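PDB 3DLJ: beta-Ala-His dipeptidase from Homo sapiens, which hydrolyses the peptide bond of Xaa-His dipeptides, above all carnosine and anserine, as a secreted homodimeric enzyme that uses two zinc ions per subunit. Local coordinates for residues Pro89-Ala94 and Val182-Leu187; Asn153-Phe158 and Gln163-Asn168; Gly266-Pro271 and Arg321-Ser326; Leu448-Asp453 and Asn459-Arg464. All coordinates share one frame; numbering follows the deposited sequence.

Contact 1. Residues Pro89-Ala94 and Val182-Leu187; sequences PPVILA and VALEEL
In the alpha/beta catalytic domain of this M20-family zinc peptidase, one face of the mixed six-stranded sheet receives the start of helix 184-191, and here Val91 and Leu93 of strand 91-96 meet Leu184 and Leu187 of that helix. The contact is purely apolar, made by branched aliphatic side chains. Val91 does most of the work on the strand side. Its CG2 touches CD1 of Leu184 at 3.8 Å, the two side chains crossing at about a right angle. Leu187 comes at the same valine tip to tip, and its CD2 settles against Val91 CB at 3.8 Å and lies equally close to CG1. CD2 of Leu187 thus rests over the fork of the valine. With CG anti to the backbone nitrogen (chi1 179°), Leu187 presents CD2 to the valine. A looser touch follows two residues along the strand, where Leu93 CD1 stands 4.4 Å from Leu187 CD2. Ala183 occupies the N-cap position just ahead of the helix, and its carbonyl O accepts a weak bond from Leu187 N (3.5 Å). The Leu184 side chain lies about 7 Å from that of Glu177, the probable proton acceptor, which places this packing close to the catalytic residues. Around it, Ile172 of strand 168-174 touches both Val91 and Leu93, and Val73 of strand 69-73 touches Leu93 and Leu187. Ile92 faces the other way and touches Ala59 and Leu63 of helix 46-65, so this strand lies between helix 184-191 and helix 46-65.

Contact 2. Residues Asn153-Phe158 and Gln163-Asn168; sequences NAVSAF and QDLPVN
Phe158 lays its ring obliquely against Leu165, whose CD2 methyl makes an off-centre CH-pi contact 4.3 Å from the ring centroid and 30° off the ring normal. The same methyl is 3.9 Å from Phe158 CG, while Leu165 CD1 touches Val155 CG1 at 4.0 Å, the side chains of Leu165 and Val155 crossing at about a right angle. Farther out on the ring, Phe158 CE2 meets Pro166 CD at 3.9 Å, and the extended aliphatic part of Gln163 runs by with its CG 3.9 Å from Phe158 CD2. At the ring edge, in plane, lies Ala154 O of the preceding helical turn. These residues belong to a beta-alpha-beta crossover from strand 104-110 through helix 141-160 to the parallel neighbour 168-174, with the hairpin 130-137 inserted before the helix; residues 163-168 lead back from the helix into the second strand. One backbone bond ties this return down, Gln163 N donating to Phe158 O at 2.8 Å. Phe478 of helix 464-482 touches both Val155 and Leu165, Val16 of helix 13-22 covers Phe158, and the Asp164 carboxylate forms a salt bridge with Lys102.

Contact 3. Residues Gly266-Pro271 and Arg321-Ser326; sequences GHILVP and RYPSLS
On the segment that Ile268 meets through Pro323 and Leu325, the Tyr322 ring carries Arg321 CD on one face, 3.8 Å above the plane and offset toward the rim. Tyr322 CD2 in turn lies at the edge of the Arg321 guanidinium, in its plane, and the ring also stacks with His318. The contact joins an irregular segment, 266-271, to the start of strand 324-331 in the second sheet of the protein, consistent with the lid, or dimerisation, domain of M20 peptidases. Ile268 spreads its branches along the strand. CG1 sits 3.9 Å from Leu325 CB, and CG2 is equally close to Leu325 CD1. Because CG1 stands beside the backbone nitrogen (chi1 -54°), it carries CD1 on to Pro323 CB at 4.1 Å, over the Ser324-Leu325 peptide. Replacing Ile268 by an alanine would probably leave a gap against Pro323 CB and free the Leu325 side chain to shift, since CG1, CG2 and CD1 provide those contacts. Val270 touches Val368 and His371 of helix 361-377, while Glu284 forms a salt bridge with Arg321. The strand pairs with 346-355 through the backbones of Ser324 and Ser326; Leu325, between them, uses its N-H otherwise. Gly266, at whose backbone angles (phi 87°) a CB would jam against the preceding carbonyl O, supplies the matching acceptor. A single water joins them, donating to Gly266 O at 2.7 Å and accepting from Leu325 N at 2.9 Å.

Contact 4. Residues Leu448-Asp453 and Asn459-Arg464; sequences LGAVDD and NEKINR
Lys461 drives its ammonium group between Asp452 and Asp453, forming a salt-bridge network that fastens the type I beta turn Ala450-Asp453 to the short strand 461-463. Three acceptors grip NZ. Lys461 NZ meets Asp453 OD1 at 2.8 Å, nearly in line with the bond to that oxygen. Lys461 NZ reaches Asp452 OD1 at 3.0 Å, from above the carboxylate plane. On the lysine's own strand, Lys461 NZ also binds Asn463 OD1 at 2.8 Å, from above the amide carbonyl plane. The chain is bent to reach them: CG takes the crowded position between backbone N and carbonyl carbon (chi1 55°), and further bends follow at chi2 and chi4. A methionine in place of Lys461 would probably leave the Asp452 and Asp453 carboxylates without their shared counter-charge and Asn463 OD1 without this donor. The backbone adds Lys461 N to Asp453 O at 3.0 Å. Asp453 OD2 accepts from Thr142 OG1 and, weakly, from Ala450 N at 3.0 Å. Glu460 points elsewhere: its carboxylate pairs with Arg139 and accepts from the backbone N of Thr142 and of Asp143, consistent with a second-shell role behind the metal ligand Asp143, which bridges the zinc ions. One water completes the polar centre, donating to Asp453 OD1 at 2.6 Å while accepting from Ala450 N at 3.1 Å and Asn463 N at 3.0 Å.

Overall arrangement
Contacts 1, 2 and 4 share the zinc-bearing part of the chain, whereas contact 3 lies in what is probably the lid domain, its centre about 45 Å from that of contact 2 and on the far side of the chain's centre. Contact 2 is nested along the chain within the loop closed by contact 1, and their nearest atoms are about 8 Å apart. Contact 4 comes within about 9 Å of contact 2 and about 17 Å of contact 1, nearest atoms. It is also nearer the metals: the Glu460 side chain is about 7 Å from a zinc ion, that of Leu184 in contact 1 about 11 Å. Contacts 2 and 3 lie away from the annotated sites.

Contact 1. Residues Pro89-Ala94 and Val182-Leu187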
# COMPACT_ATOMS: atom_id res chain seq x y z
N PRO A 89 10.47 13.86 6.96
CA PRO A 89 11.51 13.64 5.94
C PRO A 89 11.25 14.40 4.65
O PRO A 89 10.09 14.53 4.23
CB PRO A 89 11.42 12.12 5.68
CG PRO A 89 10.09 11.73 6.16
CD PRO A 89 9.88 12.58 7.38
N PRO A 90 12.34 14.89 3.99
CA PRO A 90 12.17 15.66 2.77
C PRO A 90 11.53 14.83 1.67
O PRO A 90 11.58 13.59 1.72
CB PRO A 90 13.61 16.06 2.39
CG PRO A 90 14.49 15.08 3.07
CD PRO A 90 13.76 14.76 4.37
N VAL A 91 10.90 15.51 0.73
CA VAL A 91 10.38 14.83 -0.43
C VAL A 91 11.41 15.06 -1.54
O VAL A 91 11.87 16.18 -1.76
CB VAL A 91 8.98 15.32 -0.82
CG1 VAL A 91 8.63 14.83 -2.21
CG2 VAL A 91 7.92 14.82 0.19
N ILE A 92 11.81 13.98 -2.21
CA ILE A 92 12.66 14.12 -3.37
C ILE A 92 11.80 14.47 -4.56
O ILE A 92 10.82 13.77 -4.85
CB ILE A 92 13.49 12.86 -3.64
CG1 ILE A 92 14.52 12.68 -2.53
CG2 ILE A 92 14.15 12.94 -5.05
CD1 ILE A 92 15.24 11.37 -2.59
N LEU A 93 12.16 15.57 -5.21
CA LEU A 93 11.59 15.95 -6.50
C LEU A 93 12.72 16.03 -7.52
O LEU A 93 13.46 17.02 -7.54
CB LEU A 93 10.88 17.30 -6.41
CG LEU A 93 9.58 17.40 -5.60
CD1 LEU A 93 9.04 18.82 -5.73
CD2 LEU A 93 8.55 16.41 -6.09
N ALA A 94 12.84 14.99 -8.35
CA ALA A 94 13.99 14.83 -9.26
C ALA A 94 13.59 14.74 -10.73
O ALA A 94 12.56 14.16 -11.06
CB ALA A 94 14.80 13.60 -8.86
N VAL A 182 1.91 12.72 5.27
CA VAL A 182 1.86 14.03 5.92
C VAL A 182 2.55 15.08 5.06
O VAL A 182 3.72 14.92 4.69
CB VAL A 182 2.45 13.99 7.38
CG1 VAL A 182 2.58 15.37 7.97
CG2 VAL A 182 1.55 13.14 8.29
N ALA A 183 1.80 16.13 4.72
CA ALA A 183 2.29 17.30 3.99
C ALA A 183 2.51 17.08 2.49
O ALA A 183 2.92 18.01 1.80
CB ALA A 183 3.56 17.86 4.65
N LEU A 184 2.23 15.88 1.98
CA LEU A 184 2.47 15.62 0.55
C LEU A 184 1.48 16.40 -0.33
O LEU A 184 1.90 17.13 -1.25
CB LEU A 184 2.49 14.11 0.21
CG LEU A 184 3.04 13.76 -1.18
CD1 LEU A 184 4.51 14.23 -1.40
CD2 LEU A 184 2.91 12.29 -1.46
N GLU A 185 0.19 16.27 -0.02
CA GLU A 185 -0.89 16.91 -0.80
C GLU A 185 -0.71 18.43 -1.03
O GLU A 185 -0.94 18.92 -2.13
CB GLU A 185 -2.25 16.59 -0.16
CG GLU A 185 -3.46 16.95 -1.01
CD GLU A 185 -4.78 16.66 -0.29
OE1 GLU A 185 -4.98 15.50 0.15
OE2 GLU A 185 -5.62 17.58 -0.17
N GLU A 186 -0.29 19.16 0.01
CA GLU A 186 0.02 20.59 -0.12
C GLU A 186 1.22 20.88 -1.03
O GLU A 186 1.22 21.89 -1.75
CB GLU A 186 0.23 21.23 1.26
N LEU A 187 2.23 20.02 -0.98
CA LEU A 187 3.38 20.15 -1.87
C LEU A 187 2.98 19.85 -3.30
O LEU A 187 3.39 20.56 -4.22
CB LEU A 187 4.54 19.23 -1.46
CG LEU A 187 5.80 19.27 -2.35
CD1 LEU A 187 6.50 20.65 -2.29
CD2 LEU A 187 6.77 18.15 -2.02

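Contact 2. Residues Asn153-Phe158 and Gln163-Asn168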
# COMPACT_ATOMS: atom_id res chain seq x y z
N ASN A 153 17.14 1.13 -11.00
CA ASN A 153 18.11 0.24 -11.63
C ASN A 153 17.91 0.18 -13.15
O ASN A 153 18.88 0.24 -13.87
CB ASN A 153 18.09 -1.16 -10.99
CG ASN A 153 18.59 -1.17 -9.53
OD1 ASN A 153 19.28 -0.27 -9.10
ND2 ASN A 153 18.24 -2.20 -8.77
N ALA A 154 16.66 0.07 -13.63
CA ALA A 154 16.35 0.20 -15.06
C ALA A 154 16.98 1.46 -15.71
O ALA A 154 17.62 1.37 -16.77
CB ALA A 154 14.82 0.16 -15.32
N VAL A 155 16.76 2.62 -15.09
CA VAL A 155 17.36 3.88 -15.56
C VAL A 155 18.88 3.79 -15.59
O VAL A 155 19.51 4.24 -16.54
CB VAL A 155 16.94 5.09 -14.67
CG1 VAL A 155 17.76 6.32 -15.06
CG2 VAL A 155 15.47 5.40 -14.82
N SER A 156 19.45 3.20 -14.54
CA SER A 156 20.90 3.07 -14.41
C SER A 156 21.53 2.14 -15.47
O SER A 156 22.72 2.25 -15.74
CB SER A 156 21.25 2.62 -12.99
OG SER A 156 21.21 1.21 -12.89
N ALA A 157 20.73 1.25 -16.07
CA ALA A 157 21.19 0.43 -17.19
C ALA A 157 21.39 1.22 -18.49
O ALA A 157 22.41 1.06 -19.14
CB ALA A 157 20.26 -0.75 -17.41
N PHE A 158 20.41 2.06 -18.87
CA PHE A 158 20.54 2.99 -20.01
C PHE A 158 21.69 3.98 -19.78
O PHE A 158 22.43 4.31 -20.69
CB PHE A 158 19.24 3.79 -20.24
CG PHE A 158 18.09 3.00 -20.80
CD1 PHE A 158 17.28 2.23 -19.98
CD2 PHE A 158 17.78 3.06 -22.16
CE1 PHE A 158 16.21 1.51 -20.49
CE2 PHE A 158 16.71 2.33 -22.68
CZ PHE A 158 15.92 1.56 -21.82
N GLN A 163 23.13 4.72 -23.42
CA GLN A 163 21.99 4.67 -24.27
C GLN A 163 20.99 5.76 -23.84
O GLN A 163 20.64 5.89 -22.67
CB GLN A 163 21.37 3.28 -24.29
CG GLN A 163 20.19 3.17 -25.26
CD GLN A 163 19.69 1.75 -25.45
OE1 GLN A 163 20.40 0.78 -25.13
NE2 GLN A 163 18.47 1.61 -26.01
N ASP A 164 20.61 6.57 -24.82
CA ASP A 164 19.53 7.52 -24.75
C ASP A 164 18.31 6.88 -24.10
O ASP A 164 17.83 5.83 -24.55
CB ASP A 164 19.19 7.94 -26.19
CG ASP A 164 18.16 9.07 -26.26
OD1 ASP A 164 18.44 10.17 -25.71
OD2 ASP A 164 17.08 8.86 -26.90
N LEU A 165 17.82 7.52 -23.03
CA LEU A 165 16.54 7.17 -22.43
C LEU A 165 15.42 7.71 -23.34
O LEU A 165 15.44 8.88 -23.72
CB LEU A 165 16.43 7.76 -21.01
CG LEU A 165 17.05 6.98 -19.83
CD1 LEU A 165 17.54 7.92 -18.75
CD2 LEU A 165 16.12 5.93 -19.24
N PRO A 166 14.48 6.85 -23.73
CA PRO A 166 13.38 7.19 -24.65
C PRO A 166 12.46 8.36 -24.19
O PRO A 166 11.92 9.10 -25.03
CB PRO A 166 12.59 5.89 -24.71
CG PRO A 166 13.61 4.82 -24.40
CD PRO A 166 14.42 5.43 -23.32
N VAL A 167 12.29 8.51 -22.88
CA VAL A 167 11.47 9.57 -22.30
C VAL A 167 12.29 10.32 -21.25
O VAL A 167 13.25 9.77 -20.70
CB VAL A 167 10.18 9.00 -21.65
CG1 VAL A 167 9.21 8.50 -22.72
CG2 VAL A 167 10.50 7.88 -20.64
N ASN A 168 11.93 11.59 -20.98
CA ASN A 168 12.38 12.27 -19.78
C ASN A 168 11.75 11.55 -18.58
O ASN A 168 10.66 10.98 -18.68
CB ASN A 168 12.01 13.76 -19.78
CG ASN A 168 12.57 14.53 -20.98
OD1 ASN A 168 13.77 14.54 -21.25
ND2 ASN A 168 11.68 15.22 -21.68

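Contact 3. Residues Gly266-Pro271 and Arg321-Ser326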
# COMPACT_ATOMS: atom_id res chain seq x y z
N GLY A 266 -19.18 -13.15 6.69
CA GLY A 266 -18.55 -11.95 6.19
C GLY A 266 -19.52 -10.81 5.90
O GLY A 266 -19.10 -9.70 5.57
N HIS A 267 -20.82 -11.07 6.04
CA HIS A 267 -21.84 -10.09 5.72
C HIS A 267 -21.89 -9.04 6.81
O HIS A 267 -22.01 -9.36 8.01
CB HIS A 267 -23.20 -10.78 5.53
CG HIS A 267 -24.37 -9.85 5.54
ND1 HIS A 267 -24.73 -9.10 4.44
CD2 HIS A 267 -25.27 -9.56 6.50
CE1 HIS A 267 -25.78 -8.37 4.73
NE2 HIS A 267 -26.15 -8.64 5.97
N ILE A 268 -21.78 -7.78 6.38
CA ILE A 268 -21.73 -6.64 7.27
C ILE A 268 -23.13 -6.27 7.79
O ILE A 268 -24.05 -6.09 7.03
CB ILE A 268 -21.08 -5.40 6.59
CG1 ILE A 268 -19.70 -5.74 6.02
CG2 ILE A 268 -21.03 -4.20 7.59
CD1 ILE A 268 -19.13 -4.72 5.00
N LEU A 269 -23.22 -6.12 9.11
CA LEU A 269 -24.50 -5.95 9.80
C LEU A 269 -24.92 -4.50 10.08
O LEU A 269 -26.01 -4.26 10.59
CB LEU A 269 -24.49 -6.77 11.11
CG LEU A 269 -24.39 -8.31 10.95
CD1 LEU A 269 -24.23 -9.04 12.30
CD2 LEU A 269 -25.62 -8.88 10.20
N VAL A 270 -24.07 -3.53 9.74
CA VAL A 270 -24.42 -2.11 9.87
C VAL A 270 -25.54 -1.79 8.88
O VAL A 270 -25.36 -2.00 7.68
CB VAL A 270 -23.17 -1.20 9.59
CG1 VAL A 270 -23.56 0.29 9.54
CG2 VAL A 270 -22.05 -1.49 10.62
N PRO A 271 -26.72 -1.35 9.38
CA PRO A 271 -27.80 -0.99 8.42
C PRO A 271 -27.43 0.16 7.47
O PRO A 271 -26.79 1.15 7.88
CB PRO A 271 -28.98 -0.61 9.33
CG PRO A 271 -28.67 -1.31 10.68
CD PRO A 271 -27.16 -1.23 10.79
N ARG A 321 -14.98 -5.44 -5.51
CA ARG A 321 -16.20 -4.70 -5.84
C ARG A 321 -17.34 -4.85 -4.82
O ARG A 321 -18.43 -4.29 -4.99
CB ARG A 321 -16.65 -4.99 -7.29
CG ARG A 321 -17.11 -6.43 -7.58
CD ARG A 321 -18.61 -6.62 -7.25
NE ARG A 321 -19.48 -5.81 -8.11
CZ ARG A 321 -20.66 -5.31 -7.76
NH1 ARG A 321 -21.14 -5.49 -6.53
NH2 ARG A 321 -21.38 -4.60 -8.62
N TYR A 322 -17.08 -5.62 -3.76
CA TYR A 322 -17.95 -5.63 -2.59
C TYR A 322 -17.22 -5.02 -1.39
O TYR A 322 -16.00 -5.13 -1.27
CB TYR A 322 -18.42 -7.05 -2.27
CG TYR A 322 -19.42 -7.65 -3.24
CD1 TYR A 322 -19.07 -8.74 -4.03
CD2 TYR A 322 -20.72 -7.16 -3.34
CE1 TYR A 322 -19.96 -9.32 -4.90
CE2 TYR A 322 -21.62 -7.74 -4.21
CZ TYR A 322 -21.23 -8.82 -5.00
OH TYR A 322 -22.12 -9.42 -5.88
N PRO A 323 -17.96 -4.33 -0.49
CA PRO A 323 -17.31 -3.80 0.71
C PRO A 323 -16.91 -4.95 1.65
O PRO A 323 -17.42 -6.05 1.55
CB PRO A 323 -18.41 -2.93 1.33
CG PRO A 323 -19.66 -3.53 0.88
CD PRO A 323 -19.41 -4.04 -0.50
N SER A 324 -15.97 -4.69 2.55
CA SER A 324 -15.54 -5.71 3.47
C SER A 324 -15.25 -5.04 4.81
O SER A 324 -14.89 -3.85 4.85
CB SER A 324 -14.29 -6.43 2.94
OG SER A 324 -13.14 -5.61 3.02
N LEU A 325 -15.42 -5.79 5.90
CA LEU A 325 -15.16 -5.26 7.23
C LEU A 325 -14.14 -6.13 7.97
O LEU A 325 -14.32 -7.35 8.05
CB LEU A 325 -16.47 -5.10 8.02
CG LEU A 325 -16.39 -4.38 9.38
CD1 LEU A 325 -17.75 -3.85 9.73
CD2 LEU A 325 -15.84 -5.26 10.52
N SER A 326 -13.08 -5.50 8.49
CA SER A 326 -12.05 -6.19 9.25
C SER A 326 -11.82 -5.56 10.62
O SER A 326 -11.65 -4.34 10.72
CB SER A 326 -10.72 -6.19 8.48
OG SER A 326 -10.86 -6.90 7.29
O HOH W 1 -16.75 -8.29 5.41

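Contact 4. Residues Leu448-Asp453 and Asn459-Arg464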
# COMPACT_ATOMS: atom_id res chain seq x y z
N LEU A 448 4.75 -5.05 -9.12
CA LEU A 448 5.92 -5.94 -9.23
C LEU A 448 5.86 -7.10 -8.24
O LEU A 448 6.52 -8.13 -8.44
CB LEU A 448 7.26 -5.18 -9.05
CG LEU A 448 7.81 -4.23 -10.11
CD1 LEU A 448 9.33 -4.12 -9.99
CD2 LEU A 448 7.42 -4.70 -11.47
N GLY A 449 5.06 -6.94 -7.19
CA GLY A 449 4.97 -7.94 -6.15
C GLY A 449 4.17 -9.18 -6.47
O GLY A 449 3.25 -9.15 -7.28
N ALA A 450 4.54 -10.30 -5.86
CA ALA A 450 3.72 -11.50 -5.94
C ALA A 450 2.64 -11.44 -4.88
O ALA A 450 2.78 -10.75 -3.87
CB ALA A 450 4.55 -12.80 -5.81
N VAL A 451 1.59 -12.22 -5.11
CA VAL A 451 0.41 -12.29 -4.25
C VAL A 451 0.78 -12.63 -2.81
O VAL A 451 0.11 -12.19 -1.86
CB VAL A 451 -0.61 -13.34 -4.86
CG1 VAL A 451 -0.08 -14.78 -4.78
CG2 VAL A 451 -1.99 -13.21 -4.23
N ASP A 452 1.86 -13.40 -2.64
CA ASP A 452 2.25 -13.86 -1.31
C ASP A 452 3.45 -13.12 -0.67
O ASP A 452 4.12 -13.64 0.22
CB ASP A 452 2.49 -15.37 -1.34
CG ASP A 452 3.70 -15.76 -2.21
OD1 ASP A 452 4.18 -14.95 -3.02
OD2 ASP A 452 4.16 -16.91 -2.07
N ASP A 453 3.69 -11.89 -1.12
CA ASP A 453 4.84 -11.09 -0.65
C ASP A 453 4.75 -10.70 0.81
O ASP A 453 5.76 -10.48 1.43
CB ASP A 453 5.04 -9.86 -1.53
CG ASP A 453 5.84 -10.17 -2.82
OD1 ASP A 453 6.18 -11.33 -3.09
OD2 ASP A 453 6.14 -9.25 -3.59
N ASN A 459 7.76 -11.52 7.90
CA ASN A 459 8.34 -12.29 6.79
C ASN A 459 7.92 -11.80 5.40
O ASN A 459 7.64 -12.59 4.50
CB ASN A 459 8.10 -13.80 7.02
CG ASN A 459 8.58 -14.26 8.39
OD1 ASN A 459 9.75 -14.09 8.72
ND2 ASN A 459 7.68 -14.80 9.20
N GLU A 460 7.86 -10.47 5.27
CA GLU A 460 7.78 -9.79 3.98
C GLU A 460 8.97 -10.16 3.09
O GLU A 460 10.08 -10.27 3.57
CB GLU A 460 7.79 -8.26 4.18
CG GLU A 460 7.64 -7.51 2.87
CD GLU A 460 7.74 -6.02 2.99
OE1 GLU A 460 7.65 -5.46 4.13
OE2 GLU A 460 7.85 -5.39 1.91
N LYS A 461 8.73 -10.32 1.80
CA LYS A 461 9.78 -10.60 0.81
C LYS A 461 9.39 -9.95 -0.51
O LYS A 461 8.23 -9.57 -0.71
CB LYS A 461 9.93 -12.12 0.59
CG LYS A 461 8.59 -12.74 0.18
CD LYS A 461 8.71 -13.91 -0.70
CE LYS A 461 7.34 -14.47 -1.11
NZ LYS A 461 6.93 -13.96 -2.45
N ILE A 462 10.36 -9.85 -1.41
CA ILE A 462 10.09 -9.78 -2.82
C ILE A 462 10.86 -10.93 -3.45
O ILE A 462 11.98 -11.25 -3.00
CB ILE A 462 10.46 -8.39 -3.45
CG1 ILE A 462 9.84 -8.28 -4.86
CG2 ILE A 462 12.01 -8.14 -3.43
CD1 ILE A 462 9.99 -6.94 -5.50
N ASN A 463 10.27 -11.61 -4.44
CA ASN A 463 11.02 -12.61 -5.21
C ASN A 463 12.13 -11.97 -6.06
O ASN A 463 11.91 -10.94 -6.69
CB ASN A 463 10.09 -13.44 -6.12
CG ASN A 463 9.00 -14.14 -5.35
OD1 ASN A 463 9.11 -14.36 -4.15
ND2 ASN A 463 7.93 -14.51 -6.04
N ARG A 464 13.31 -12.59 -6.07
CA ARG A 464 14.41 -12.12 -6.94
C ARG A 464 13.94 -11.99 -8.40
O ARG A 464 14.27 -11.02 -9.09
CB ARG A 464 15.63 -13.05 -6.85
CG ARG A 464 16.75 -12.67 -7.81
CD ARG A 464 17.85 -13.74 -7.92
NE ARG A 464 18.81 -13.62 -6.84
CZ ARG A 464 19.95 -12.93 -6.89
NH1 ARG A 464 20.73 -12.91 -5.82
NH2 ARG A 464 20.30 -12.25 -7.98
O HOH W 2 7.50 -11.01 -5.26
O HOH W 3 5.90 -13.54 2.93